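Local structure of Non-reducing end beta-L-arabinofuranosidase (5MQO) at residues Ala37-Asp42 with Tyr474-Glu479; Thr332-Val337 with Gly368-Leu373; Thr507-Glu512 with Met577-Cys582; Asp620-Pro625 with Ala649-Ser654. The protein is a glycoside hydrolase of family GH127 from a gut bacterium, probably acting as an aceric acidase in the breakdown of plant pectin. All blocks are in the same frame, centred on the assembly; numbering follows the deposited sequence.

Contact 1: residues Ala37-Asp42 with Tyr474-Glu479; sequences ANTGID and YTLSPE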
loop_
_atom_site.group_PDB
_atom_site.type_symbol
_atom_site.label_atom_id
_atom_site.label_comp_id
_atom_site.label_asym_id
_atom_site.label_seq_id
_atom_site.Cartn_x
_atom_site.Cartn_y
_atom_site.Cartn_z
ATOM N N ALA A 37 -0.537 -17.764 -4.022
ATOM C CA ALA A 37 -1.525 -17.051 -4.803
ATOM C C ALA A 37 -2.597 -16.450 -3.878
ATOM O O ALA A 37 -2.675 -16.807 -2.694
ATOM C CB ALA A 37 -2.129 -17.990 -5.815
ATOM N N ASN A 38 -3.361 -15.488 -4.403
ATOM C CA ASN A 38 -4.446 -14.858 -3.639
ATOM C C ASN A 38 -5.585 -15.847 -3.318
ATOM O O ASN A 38 -5.781 -16.871 -3.988
ATOM C CB ASN A 38 -5.073 -13.665 -4.402
ATOM C CG ASN A 38 -4.286 -12.339 -4.268
ATOM O OD1 ASN A 38 -3.061 -12.291 -4.322
ATOM N ND2 ASN A 38 -5.018 -11.254 -4.140
ATOM N N THR A 39 -6.325 -15.499 -2.271
ATOM C CA THR A 39 -7.676 -15.966 -2.059
ATOM C C THR A 39 -8.550 -15.266 -3.093
ATOM O O THR A 39 -8.213 -14.182 -3.577
ATOM C CB THR A 39 -8.236 -15.586 -0.669
ATOM O OG1 THR A 39 -8.560 -14.184 -0.617
ATOM C CG2 THR A 39 -7.283 -15.930 0.425
ATOM N N GLY A 40 -9.690 -15.878 -3.392
ATOM C CA GLY A 40 -10.660 -15.335 -4.335
ATOM C C GLY A 40 -11.132 -13.983 -3.872
ATOM O O GLY A 40 -11.117 -13.677 -2.690
ATOM N N ILE A 41 -11.527 -13.157 -4.826
ATOM C CA ILE A 41 -11.919 -11.770 -4.561
ATOM C C ILE A 41 -13.143 -11.689 -3.644
ATOM O O ILE A 41 -13.313 -10.697 -2.942
ATOM C CB ILE A 41 -12.097 -10.994 -5.905
ATOM C CG1 ILE A 41 -12.141 -9.491 -5.672
ATOM C CG2 ILE A 41 -13.329 -11.441 -6.675
ATOM C CD1 ILE A 41 -11.926 -8.694 -6.938
ATOM N N ASP A 42 -13.942 -12.762 -3.637
ATOM C CA ASP A 42 -15.168 -12.915 -2.814
ATOM C C ASP A 42 -15.033 -13.695 -1.475
ATOM O O ASP A 42 -15.992 -13.742 -0.661
ATOM C CB ASP A 42 -16.297 -13.550 -3.666
ATOM C CG ASP A 42 -15.947 -14.965 -4.245
ATOM O OD1 ASP A 42 -14.782 -15.421 -4.277
ATOM O OD2 ASP A 42 -16.887 -15.626 -4.712
ATOM N N TYR A 474 -4.969 -12.943 3.441
ATOM C CA TYR A 474 -4.407 -14.298 3.371
ATOM C C TYR A 474 -3.773 -14.581 2.006
ATOM O O TYR A 474 -4.082 -13.922 1.013
ATOM C CB TYR A 474 -5.499 -15.370 3.592
ATOM C CG TYR A 474 -6.333 -15.291 4.868
ATOM C CD1 TYR A 474 -5.915 -15.917 6.059
ATOM C CD2 TYR A 474 -7.577 -14.651 4.877
ATOM C CE1 TYR A 474 -6.688 -15.855 7.229
ATOM C CE2 TYR A 474 -8.348 -14.593 6.034
ATOM C CZ TYR A 474 -7.899 -15.194 7.204
ATOM O OH TYR A 474 -8.660 -15.122 8.334
ATOM N N THR A 475 -2.896 -15.574 1.945
ATOM C CA THR A 475 -2.591 -16.227 0.680
ATOM C C THR A 475 -2.684 -17.724 0.850
ATOM O O THR A 475 -2.723 -18.235 1.972
ATOM C CB THR A 475 -1.171 -15.900 0.218
ATOM O OG1 THR A 475 -0.277 -16.150 1.306
ATOM C CG2 THR A 475 -1.051 -14.426 -0.247
ATOM N N LEU A 476 -2.663 -18.429 -0.267
ATOM C CA LEU A 476 -2.669 -19.901 -0.263
ATOM C C LEU A 476 -1.420 -20.451 -0.934
ATOM O O LEU A 476 -0.720 -19.734 -1.661
ATOM C CB LEU A 476 -3.886 -20.436 -1.018
ATOM C CG LEU A 476 -5.232 -19.733 -0.805
ATOM C CD1 LEU A 476 -6.222 -20.146 -1.884
ATOM C CD2 LEU A 476 -5.782 -20.024 0.592
ATOM N N SER A 477 -1.171 -21.734 -0.675
ATOM C CA SER A 477 -0.222 -22.545 -1.449
ATOM C C SER A 477 -0.663 -23.988 -1.300
ATOM O O SER A 477 -1.640 -24.249 -0.615
ATOM C CB SER A 477 1.225 -22.323 -0.986
ATOM O OG SER A 477 1.515 -22.912 0.257
ATOM N N PRO A 478 0.023 -24.931 -1.955
ATOM C CA PRO A 478 -0.359 -26.341 -1.746
ATOM C C PRO A 478 -0.152 -26.863 -0.304
ATOM O O PRO A 478 -0.872 -27.767 0.126
ATOM C CB PRO A 478 0.534 -27.103 -2.741
ATOM C CG PRO A 478 0.872 -26.090 -3.776
ATOM C CD PRO A 478 1.024 -24.797 -3.023
ATOM N N GLU A 479 0.806 -26.281 0.418
ATOM C CA GLU A 479 1.062 -26.594 1.825
ATOM C C GLU A 479 -0.036 -26.186 2.814
ATOM O O GLU A 479 -0.103 -26.750 3.907
ATOM C CB GLU A 479 2.379 -25.945 2.263
ATOM C CG GLU A 479 3.637 -26.590 1.699
ATOM C CD GLU A 479 4.905 -26.038 2.356
ATOM O OE1 GLU A 479 5.729 -25.444 1.623
ATOM O OE2 GLU A 479 5.081 -26.187 3.604
#
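Ala-37 and Leu-476 grip each other through two backbone hydrogen bonds. Leu-476 N gives to Ala-37 O at 2.9 Å in an almost straight bond (172° at the hydrogen), and Ala-37 N gives back to Leu-476 O at 3.1 Å. This is an antiparallel hydrogen-bonded pair, with both side chains on the same face of the sheet, where Ala-37 brings no more than a methyl beside the larger leucine. The beta carbon of Thr-475 also lies against the carbonyl, CB to Ala-37 O being 3.4 Å. Beyond the pair the first segment leaves the sheet, and packing takes over. Thr-39 suits its place by offering a methyl: with CG2 anti to its own carbonyl carbon, it meets Tyr-474 CB at 3.7 Å. Leu-476 CD1 lies 3.9 Å from Asn-38 O, an aliphatic branch covering a backbone oxygen. The buried polar ends are satisfied by residues beyond the two segments: Asn-38 OD1 by Trp-393 NE1, Thr-475 OG1 by Asn-484 and Tyr-474 OH by Asn-489. Strand 37-38 is a short, weakly bonded outermost strand of a mixed sheet; strand 474-477 pairs on with antiparallel strand 480-483, while helix 382-399 packs on Thr-475 and strand 44-46 touches both Thr-39 and Tyr-474.

Contact 2: residues Thr332-Val337 with Gly368-Leu373; sequences TRKMYV and GRPYQL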
loop_
_atom_site.group_PDB
_atom_site.type_symbol
_atom_site.label_atom_id
_atom_site.label_comp_id
_atom_site.label_asym_id
_atom_site.label_seq_id
_atom_site.Cartn_x
_atom_site.Cartn_y
_atom_site.Cartn_z
ATOM N N THR A 332 16.070 -0.239 2.875
ATOM C CA THR A 332 17.120 0.055 3.842
ATOM C C THR A 332 17.691 1.500 3.678
ATOM O O THR A 332 18.479 1.982 4.531
ATOM C CB THR A 332 18.211 -1.020 3.741
ATOM O OG1 THR A 332 18.904 -0.881 2.507
ATOM C CG2 THR A 332 17.584 -2.431 3.842
ATOM N N ARG A 333 17.329 2.191 2.592
ATOM C CA ARG A 333 17.997 3.456 2.287
ATOM C C ARG A 333 17.137 4.605 1.836
ATOM O O ARG A 333 17.591 5.737 1.951
ATOM C CB ARG A 333 19.146 3.254 1.283
ATOM C CG ARG A 333 20.035 2.048 1.581
ATOM C CD ARG A 333 21.407 2.164 0.935
ATOM N NE ARG A 333 21.272 2.425 -0.483
ATOM C CZ ARG A 333 22.263 2.786 -1.294
ATOM N NH1 ARG A 333 23.508 2.908 -0.834
ATOM N NH2 ARG A 333 22.004 3.026 -2.587
ATOM N N LYS A 334 15.934 4.355 1.323
ATOM C CA LYS A 334 15.153 5.404 0.671
ATOM C C LYS A 334 13.649 5.396 0.969
ATOM O O LYS A 334 12.858 5.886 0.161
ATOM C CB LYS A 334 15.363 5.293 -0.832
ATOM C CG LYS A 334 16.777 5.555 -1.261
ATOM C CD LYS A 334 16.872 5.584 -2.770
ATOM C CE LYS A 334 18.321 5.520 -3.230
ATOM N NZ LYS A 334 18.339 5.454 -4.716
ATOM N N MET A 335 13.241 4.852 2.111
ATOM C CA MET A 335 11.820 4.706 2.418
ATOM C C MET A 335 11.565 5.353 3.737
ATOM O O MET A 335 12.314 5.133 4.695
ATOM C CB MET A 335 11.453 3.246 2.521
ATOM C CG MET A 335 10.014 2.981 2.902
ATOM S SD MET A 335 9.668 1.221 2.884
ATOM C CE MET A 335 10.232 0.829 4.534
ATOM N N TYR A 336 10.494 6.124 3.807
ATOM C CA TYR A 336 10.081 6.671 5.091
ATOM C C TYR A 336 9.551 5.552 6.022
ATOM O O TYR A 336 9.087 4.508 5.558
ATOM C CB TYR A 336 9.070 7.776 4.891
ATOM C CG TYR A 336 9.679 8.972 4.272
ATOM C CD1 TYR A 336 9.752 9.125 2.890
ATOM C CD2 TYR A 336 10.181 9.981 5.064
ATOM C CE1 TYR A 336 10.313 10.276 2.315
ATOM C CE2 TYR A 336 10.755 11.120 4.520
ATOM C CZ TYR A 336 10.818 11.281 3.147
ATOM O OH TYR A 336 11.394 12.432 2.627
ATOM N N VAL A 337 9.615 5.787 7.328
ATOM C CA VAL A 337 9.159 4.817 8.347
ATOM C C VAL A 337 7.684 4.384 8.236
ATOM O O VAL A 337 7.319 3.341 8.739
ATOM C CB VAL A 337 9.461 5.365 9.758
ATOM C CG1 VAL A 337 8.552 6.554 10.062
ATOM C CG2 VAL A 337 9.335 4.288 10.835
ATOM N N GLY A 368 15.244 10.183 -3.683
ATOM C CA GLY A 368 16.426 11.068 -3.494
ATOM C C GLY A 368 17.669 10.239 -3.303
ATOM O O GLY A 368 17.668 9.047 -3.682
ATOM N N ARG A 369 18.722 10.862 -2.752
ATOM C CA ARG A 369 19.970 10.184 -2.365
ATOM C C ARG A 369 19.683 9.167 -1.279
ATOM O O ARG A 369 18.712 9.325 -0.541
ATOM C CB ARG A 369 20.986 11.161 -1.760
ATOM C CG ARG A 369 21.638 12.174 -2.721
ATOM C CD ARG A 369 22.778 12.973 -2.044
ATOM N NE ARG A 369 22.486 13.224 -0.623
ATOM C CZ ARG A 369 21.773 14.243 -0.167
ATOM N NH1 ARG A 369 21.298 15.170 -0.981
ATOM N NH2 ARG A 369 21.542 14.355 1.124
ATOM N N PRO A 370 20.523 8.127 -1.154
ATOM C CA PRO A 370 20.397 7.239 -0.014
ATOM C C PRO A 370 20.374 8.018 1.321
ATOM O O PRO A 370 21.073 9.038 1.469
ATOM C CB PRO A 370 21.664 6.359 -0.098
ATOM C CG PRO A 370 22.217 6.527 -1.472
ATOM C CD PRO A 370 21.458 7.609 -2.165
ATOM N N TYR A 371 19.553 7.552 2.261
ATOM C CA TYR A 371 19.329 8.223 3.528
ATOM C C TYR A 371 18.910 9.708 3.456
ATOM O O TYR A 371 19.068 10.439 4.452
ATOM C CB TYR A 371 20.561 8.061 4.418
ATOM C CG TYR A 371 21.076 6.665 4.415
ATOM C CD1 TYR A 371 20.391 5.636 5.084
ATOM C CD2 TYR A 371 22.223 6.335 3.698
ATOM C CE1 TYR A 371 20.859 4.320 5.047
ATOM C CE2 TYR A 371 22.712 5.038 3.681
ATOM C CZ TYR A 371 22.022 4.029 4.346
ATOM O OH TYR A 371 22.517 2.752 4.276
ATOM N N GLN A 372 18.382 10.175 2.329
ATOM C CA GLN A 372 17.887 11.548 2.265
ATOM C C GLN A 372 16.391 11.508 2.537
ATOM O O GLN A 372 15.586 11.274 1.623
ATOM C CB GLN A 372 18.198 12.204 0.917
ATOM C CG GLN A 372 17.612 13.595 0.742
ATOM C CD GLN A 372 17.901 14.195 -0.614
ATOM O OE1 GLN A 372 18.164 13.494 -1.616
ATOM N NE2 GLN A 372 17.850 15.514 -0.665
ATOM N N LEU A 373 16.020 11.714 3.800
ATOM C CA LEU A 373 14.627 11.523 4.232
ATOM C C LEU A 373 14.008 12.702 4.973
ATOM O O LEU A 373 13.508 12.531 6.074
ATOM C CB LEU A 373 14.517 10.231 5.050
ATOM C CG LEU A 373 14.943 8.987 4.244
ATOM C CD1 LEU A 373 15.178 7.792 5.165
ATOM C CD2 LEU A 373 13.931 8.660 3.148
#
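A type II beta turn, Arg-369 to Gln-372, docks on the C-terminal part of helix 317-333 in the catalytic domain, its Tyr-371 N giving a 2.7 Å hydrogen bond to Arg-333 O. Pro-370 fits the second position of the turn, while Tyr-371 takes the left-handed conformation of the third (phi 53°), unusual for a residue with a side chain. Arg-333 works in two ways. Its aliphatic part crosses the tyrosine obliquely, CD reaching Tyr-371 OH at 3.6 Å, and a bend at chi3 (-53°) lays the guanidinium beside the proline, whose CG stands 3.6 Å above the guanidinium plane. Lys-334 runs extended along the turn, CE 3.6 Å from Gly-368 O. Farther on, Leu-373 CD2 sits over the centre of the Tyr-336 ring, 4.0 Å from its centroid and 9° off the normal, a CH-pi contact; the phenol OH bonds to Pro-374 O. Asp-329 takes salt bridges from both Arg-333 NE and Lys-334 NZ, and His-587 stacks on Tyr-371. The long cationic chains therefore act chiefly as hydrocarbon across the seam, their charges probably offset in part by Asp-329, and one backbone bond ties the turn to Arg-333.

Contact 3: residues Thr507-Glu512 with Met577-Cys582; sequences TDYPWE and MDMPVC
Met-579 and Met-577 bring their methyl groups to the same carbon of Tyr-509, and this apolar packing is the main theme. Met-579 CE lies 3.8 Å from Tyr-509 CE1, and Met-577 CE stands 4.0 Å from that Tyr-509 CE1, both approaching the ring obliquely. Flexible, unbranched thioethers can fit their ends against both an aromatic ring and a loop backbone. Met-579, in the link between strands 572-577 and 581-584, has CG anti to the backbone N (chi1 -169°) and then bends at chi3 (-80°), which places the methyl against the loop.

A second kind of contact is with the backbone: Met-579 SD comes to 3.3 Å from Pro-510 O, and its CE to 3.6 Å from Glu-512 C. Shortening Met-579 to an alanine would remove SD and CE and would probably leave a gap between segment 577-582 and the loop, with Tyr-509 CE1 and Pro-510 O losing those neighbours.

Internal bonds shape the loop. Thr-507 OG1 accepts from Tyr-509 N in an ST turn, and a cis peptide before Pro-510 with Trp-511 N bonded to Asp-508 O makes a type VI turn; the proline ring covers a face of the indole.

The loop links strands 500-506 and 514-521, as segment 577-582 links 572-577 to 581-584. Tyr-413 of helix 402-416 packs on Tyr-509 and Pro-510, Leu-604 of strand 604-609 on Pro-510 and Trp-511, and Arg-601 bonds to Trp-511 O.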
loop_
_atom_site.group_PDB
_atom_site.type_symbol
_atom_site.label_atom_id
_atom_site.label_comp_id
_atom_site.label_asym_id
_atom_site.label_seq_id
_atom_site.Cartn_x
_atom_site.Cartn_y
_atom_site.Cartn_z
ATOM N N THR A 507 -10.177 -10.718 16.467
ATOM C CA THR A 507 -9.075 -9.926 17.052
ATOM C C THR A 507 -9.395 -8.435 17.048
ATOM O O THR A 507 -10.166 -7.995 16.191
ATOM C CB THR A 507 -7.767 -10.117 16.281
ATOM O OG1 THR A 507 -6.769 -9.294 16.878
ATOM C CG2 THR A 507 -7.932 -9.771 14.762
ATOM N N ASP A 508 -8.808 -7.659 17.967
ATOM C CA ASP A 508 -9.034 -6.198 17.963
ATOM C C ASP A 508 -7.846 -5.468 17.327
ATOM O O ASP A 508 -7.735 -4.250 17.418
ATOM C CB ASP A 508 -9.380 -5.645 19.368
ATOM C CG ASP A 508 -10.025 -4.203 19.332
ATOM O OD1 ASP A 508 -10.748 -3.858 18.362
ATOM O OD2 ASP A 508 -9.809 -3.403 20.290
ATOM N N TYR A 509 -6.973 -6.237 16.669
ATOM C CA TYR A 509 -5.845 -5.741 15.849
ATOM C C TYR A 509 -6.345 -4.633 14.916
ATOM O O TYR A 509 -7.486 -4.707 14.447
ATOM C CB TYR A 509 -5.272 -6.905 15.012
ATOM C CG TYR A 509 -3.851 -6.756 14.486
ATOM C CD1 TYR A 509 -2.748 -7.190 15.229
ATOM C CD2 TYR A 509 -3.610 -6.231 13.237
ATOM C CE1 TYR A 509 -1.453 -7.073 14.733
ATOM C CE2 TYR A 509 -2.319 -6.114 12.749
ATOM C CZ TYR A 509 -1.243 -6.528 13.489
ATOM O OH TYR A 509 0.024 -6.383 12.958
ATOM N N PRO A 510 -5.558 -3.584 14.680
ATOM C CA PRO A 510 -4.217 -3.369 15.220
ATOM C C PRO A 510 -4.127 -2.870 16.682
ATOM O O PRO A 510 -3.012 -2.671 17.180
ATOM C CB PRO A 510 -3.679 -2.288 14.289
ATOM C CG PRO A 510 -4.881 -1.438 14.037
ATOM C CD PRO A 510 -6.066 -2.381 14.007
ATOM N N TRP A 511 -5.264 -2.691 17.363
ATOM C CA TRP A 511 -5.260 -2.086 18.684
ATOM C C TRP A 511 -4.681 -3.017 19.728
ATOM O O TRP A 511 -4.127 -2.541 20.696
ATOM C CB TRP A 511 -6.644 -1.603 19.079
ATOM C CG TRP A 511 -7.291 -0.738 18.045
ATOM C CD1 TRP A 511 -8.518 -0.913 17.499
ATOM C CD2 TRP A 511 -6.738 0.418 17.410
ATOM N NE1 TRP A 511 -8.774 0.053 16.559
ATOM C CE2 TRP A 511 -7.694 0.886 16.489
ATOM C CE3 TRP A 511 -5.521 1.107 17.527
ATOM C CZ2 TRP A 511 -7.485 2.013 15.699
ATOM C CZ3 TRP A 511 -5.311 2.225 16.740
ATOM C CH2 TRP A 511 -6.292 2.675 15.843
ATOM N N GLU A 512 -4.803 -4.331 19.523
ATOM C CA GLU A 512 -4.248 -5.362 20.421
ATOM C C GLU A 512 -3.705 -6.496 19.587
ATOM O O GLU A 512 -4.108 -6.676 18.438
ATOM C CB GLU A 512 -5.320 -5.919 21.358
ATOM C CG GLU A 512 -6.058 -4.853 22.162
ATOM C CD GLU A 512 -7.049 -5.425 23.168
ATOM O OE1 GLU A 512 -8.165 -5.859 22.777
ATOM O OE2 GLU A 512 -6.709 -5.404 24.373
ATOM N N MET A 577 0.558 -11.976 20.313
ATOM C CA MET A 577 1.749 -11.145 20.025
ATOM C C MET A 577 1.843 -10.098 21.103
ATOM O O MET A 577 0.856 -9.455 21.393
ATOM C CB MET A 577 1.632 -10.436 18.656
ATOM C CG MET A 577 1.687 -11.369 17.442
ATOM S SD MET A 577 1.034 -10.726 15.861
ATOM C CE MET A 577 -0.721 -10.767 16.170
ATOM N N ASP A 578 3.002 -9.949 21.727
ATOM C CA ASP A 578 3.224 -8.797 22.593
ATOM C C ASP A 578 3.256 -7.580 21.718
ATOM O O ASP A 578 3.895 -7.584 20.676
ATOM C CB ASP A 578 4.552 -8.871 23.327
ATOM C CG ASP A 578 4.493 -9.739 24.559
ATOM O OD1 ASP A 578 3.488 -10.487 24.767
ATOM O OD2 ASP A 578 5.487 -9.663 25.320
ATOM N N MET A 579 2.583 -6.535 22.157
ATOM C CA MET A 579 2.475 -5.326 21.387
ATOM C C MET A 579 2.798 -4.127 22.265
ATOM O O MET A 579 1.963 -3.274 22.516
ATOM C CB MET A 579 1.078 -5.249 20.791
ATOM C CG MET A 579 0.967 -4.158 19.756
ATOM S SD MET A 579 -0.692 -3.928 19.163
ATOM C CE MET A 579 -0.772 -5.264 17.996
ATOM N N PRO A 580 4.030 -4.048 22.739
ATOM C CA PRO A 580 4.425 -2.881 23.545
ATOM C C PRO A 580 4.628 -1.625 22.708
ATOM O O PRO A 580 4.573 -1.684 21.487
ATOM C CB PRO A 580 5.772 -3.302 24.108
ATOM C CG PRO A 580 6.362 -4.138 23.005
ATOM C CD PRO A 580 5.182 -4.915 22.428
ATOM N N VAL A 581 4.855 -0.503 23.383
ATOM C CA VAL A 581 5.180 0.770 22.740
ATOM C C VAL A 581 6.642 0.696 22.392
ATOM O O VAL A 581 7.432 0.278 23.229
ATOM C CB VAL A 581 4.916 1.957 23.687
ATOM C CG1 VAL A 581 5.658 3.212 23.262
ATOM C CG2 VAL A 581 3.426 2.238 23.783
ATOM N N CYS A 582 6.986 1.065 21.153
ATOM C CA CYS A 582 8.383 1.101 20.689
ATOM C C CYS A 582 8.842 2.478 20.327
ATOM O O CYS A 582 8.079 3.253 19.748
ATOM C CB CYS A 582 8.609 0.224 19.472
ATOM S SG CYS A 582 8.708 -1.452 20.014
#

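Contact 4: residues Asp620-Pro625 with Ala649-Ser654; sequences DNILIP and ARLASS
Arg-650, Asn-621 and Leu-623 bury the most surface in this pairing. Leu-623 and Arg-650 form an antiparallel hydrogen-bonded pair: Leu-623 N gives to Arg-650 O at 2.8 Å (174° at the hydrogen), and Arg-650 N returns a bond to Leu-623 O. Both side chains lie on one face, Leu-623 CD1 approaching Arg-650 CB at 4.2 Å. An arginine suits this partly exposed face: its methylenes pack on the proline, CG 4.1 Å from Pro-625 CG, and after a bend at chi3 (47°), which takes it off an extended course, NH2 bonds to Ala-668 O. Asn-621, in the 3-10 turn leading into the strand, extends the pairing, its O taking Ala-652 N at 2.8 Å. Its CB touches Leu-651 CD1 and Ala-652 CB, both at 3.8 Å, while OD1 lies 3.3 Å from Ser-654 CB. With a glycine at Asn-621, CB and the amide are gone, which would probably leave Leu-651 CD1, Ala-652 CB and Ser-654 CB without this packing partner. On the other face Ile-622 CG2 packs on Ala-649 CB at 3.7 Å, towards Val-672 and Ile-674 of strand 670-678. This is an antiparallel strand pair within the mixed, curled sheet of the C-terminal domain, consistent with the beta-sandwich domains of GH127 relatives.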
loop_
_atom_site.group_PDB
_atom_site.type_symbol
_atom_site.label_atom_id
_atom_site.label_comp_id
_atom_site.label_asym_id
_atom_site.label_seq_id
_atom_site.Cartn_x
_atom_site.Cartn_y
_atom_site.Cartn_z
ATOM N N ASP A 620 7.509 22.175 18.656
ATOM C CA ASP A 620 8.965 22.101 18.443
ATOM C C ASP A 620 9.734 21.856 19.744
ATOM O O ASP A 620 10.748 21.170 19.722
ATOM C CB ASP A 620 9.513 23.357 17.752
ATOM C CG ASP A 620 9.080 23.495 16.299
ATOM O OD1 ASP A 620 8.693 22.514 15.629
ATOM O OD2 ASP A 620 9.161 24.629 15.814
ATOM N N ASN A 621 9.221 22.374 20.863
ATOM C CA ASN A 621 9.836 22.225 22.185
ATOM C C ASN A 621 9.617 20.876 22.904
ATOM O O ASN A 621 10.128 20.691 24.026
ATOM C CB ASN A 621 9.308 23.331 23.113
ATOM C CG ASN A 621 9.603 24.726 22.601
ATOM O OD1 ASN A 621 8.803 25.632 22.768
ATOM N ND2 ASN A 621 10.738 24.894 21.958
ATOM N N ILE A 622 8.878 19.946 22.303
ATOM C CA ILE A 622 8.594 18.663 22.940
ATOM C C ILE A 622 9.765 17.690 22.766
ATOM O O ILE A 622 10.140 17.413 21.636
ATOM C CB ILE A 622 7.337 18.024 22.331
ATOM C CG1 ILE A 622 6.107 18.941 22.479
ATOM C CG2 ILE A 622 7.072 16.663 22.948
ATOM C CD1 ILE A 622 5.752 19.300 23.910
ATOM N N LEU A 623 10.338 17.184 23.871
ATOM C CA LEU A 623 11.359 16.118 23.829
ATOM C C LEU A 623 10.855 14.835 24.434
ATOM O O LEU A 623 10.244 14.839 25.503
ATOM C CB LEU A 623 12.594 16.452 24.638
ATOM C CG LEU A 623 13.036 17.886 24.774
ATOM C CD1 LEU A 623 14.210 17.910 25.765
ATOM C CD2 LEU A 623 13.387 18.453 23.403
ATOM N N ILE A 624 11.187 13.734 23.795
ATOM C CA ILE A 624 10.793 12.433 24.280
ATOM C C ILE A 624 11.991 11.822 25.026
ATOM O O ILE A 624 12.983 11.485 24.391
ATOM C CB ILE A 624 10.386 11.544 23.100
ATOM C CG1 ILE A 624 9.208 12.160 22.337
ATOM C CG2 ILE A 624 10.065 10.142 23.571
ATOM C CD1 ILE A 624 7.988 12.494 23.193
ATOM N N PRO A 625 11.917 11.673 26.367
ATOM C CA PRO A 625 12.986 10.926 27.009
ATOM C C PRO A 625 12.925 9.473 26.592
ATOM O O PRO A 625 11.823 8.954 26.376
ATOM C CB PRO A 625 12.690 11.072 28.503
ATOM C CG PRO A 625 11.277 11.420 28.588
ATOM C CD PRO A 625 10.906 12.126 27.337
ATOM N N ALA A 649 6.133 14.161 28.411
ATOM C CA ALA A 649 7.280 14.527 27.589
ATOM C C ALA A 649 8.100 15.571 28.335
ATOM O O ALA A 649 7.611 16.157 29.282
ATOM C CB ALA A 649 6.783 15.091 26.275
ATOM N N ARG A 650 9.334 15.808 27.930
ATOM C CA ARG A 650 10.084 16.930 28.510
ATOM C C ARG A 650 9.879 18.172 27.651
ATOM O O ARG A 650 9.682 18.079 26.445
ATOM C CB ARG A 650 11.552 16.570 28.680
ATOM C CG ARG A 650 11.735 15.387 29.638
ATOM C CD ARG A 650 13.172 14.928 29.818
ATOM N NE ARG A 650 14.034 16.089 30.043
ATOM C CZ ARG A 650 15.351 16.097 29.867
ATOM N NH1 ARG A 650 16.001 14.990 29.491
ATOM N NH2 ARG A 650 16.024 17.227 30.069
ATOM N N LEU A 651 9.876 19.336 28.266
ATOM C CA LEU A 651 9.571 20.558 27.539
ATOM C C LEU A 651 10.793 21.444 27.513
ATOM O O LEU A 651 11.392 21.717 28.571
ATOM C CB LEU A 651 8.415 21.303 28.197
ATOM C CG LEU A 651 8.025 22.639 27.563
ATOM C CD1 LEU A 651 7.375 22.392 26.222
ATOM C CD2 LEU A 651 7.104 23.445 28.465
ATOM N N ALA A 652 11.140 21.925 26.318
ATOM C CA ALA A 652 12.232 22.885 26.182
ATOM C C ALA A 652 11.770 24.291 26.566
ATOM O O ALA A 652 10.643 24.656 26.271
ATOM C CB ALA A 652 12.752 22.873 24.763
ATOM N N SER A 653 12.624 25.076 27.218
ATOM C CA SER A 653 12.313 26.498 27.443
ATOM C C SER A 653 12.132 27.148 26.080
ATOM O O SER A 653 12.801 26.735 25.143
ATOM C CB SER A 653 13.448 27.199 28.187
ATOM O OG SER A 653 13.688 26.590 29.453
ATOM N N SER A 654 11.235 28.129 25.948
ATOM C CA SER A 654 10.944 28.712 24.621
ATOM C C SER A 654 11.379 30.172 24.446
ATOM O O SER A 654 10.630 31.085 24.773
ATOM C CB SER A 654 9.455 28.537 24.244
ATOM O OG SER A 654 8.602 29.456 24.891
#

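Contacts 1 and 3 are buried, contact 4 is partly so, and contact 2 lies at the surface. Contacts 1 and 4 both pair antiparallel strands, but the first is a brief edge pairing of the N-terminal segment, whereas the second runs over several residues in the C-terminal domain. Contact 3 joins a loop to the link between two strands by methionine packing on a ring and on backbone, without hydrogen bonds between the segments, and contact 2 joins a turn to a helix with charged chains used partly as hydrocarbon. Contacts 3 and 4 reach the same mixed sheet, their nearest atoms about 8 Å apart. Contact 2 falls within the chain loop closed by contact 1, with about 33 Å between centres.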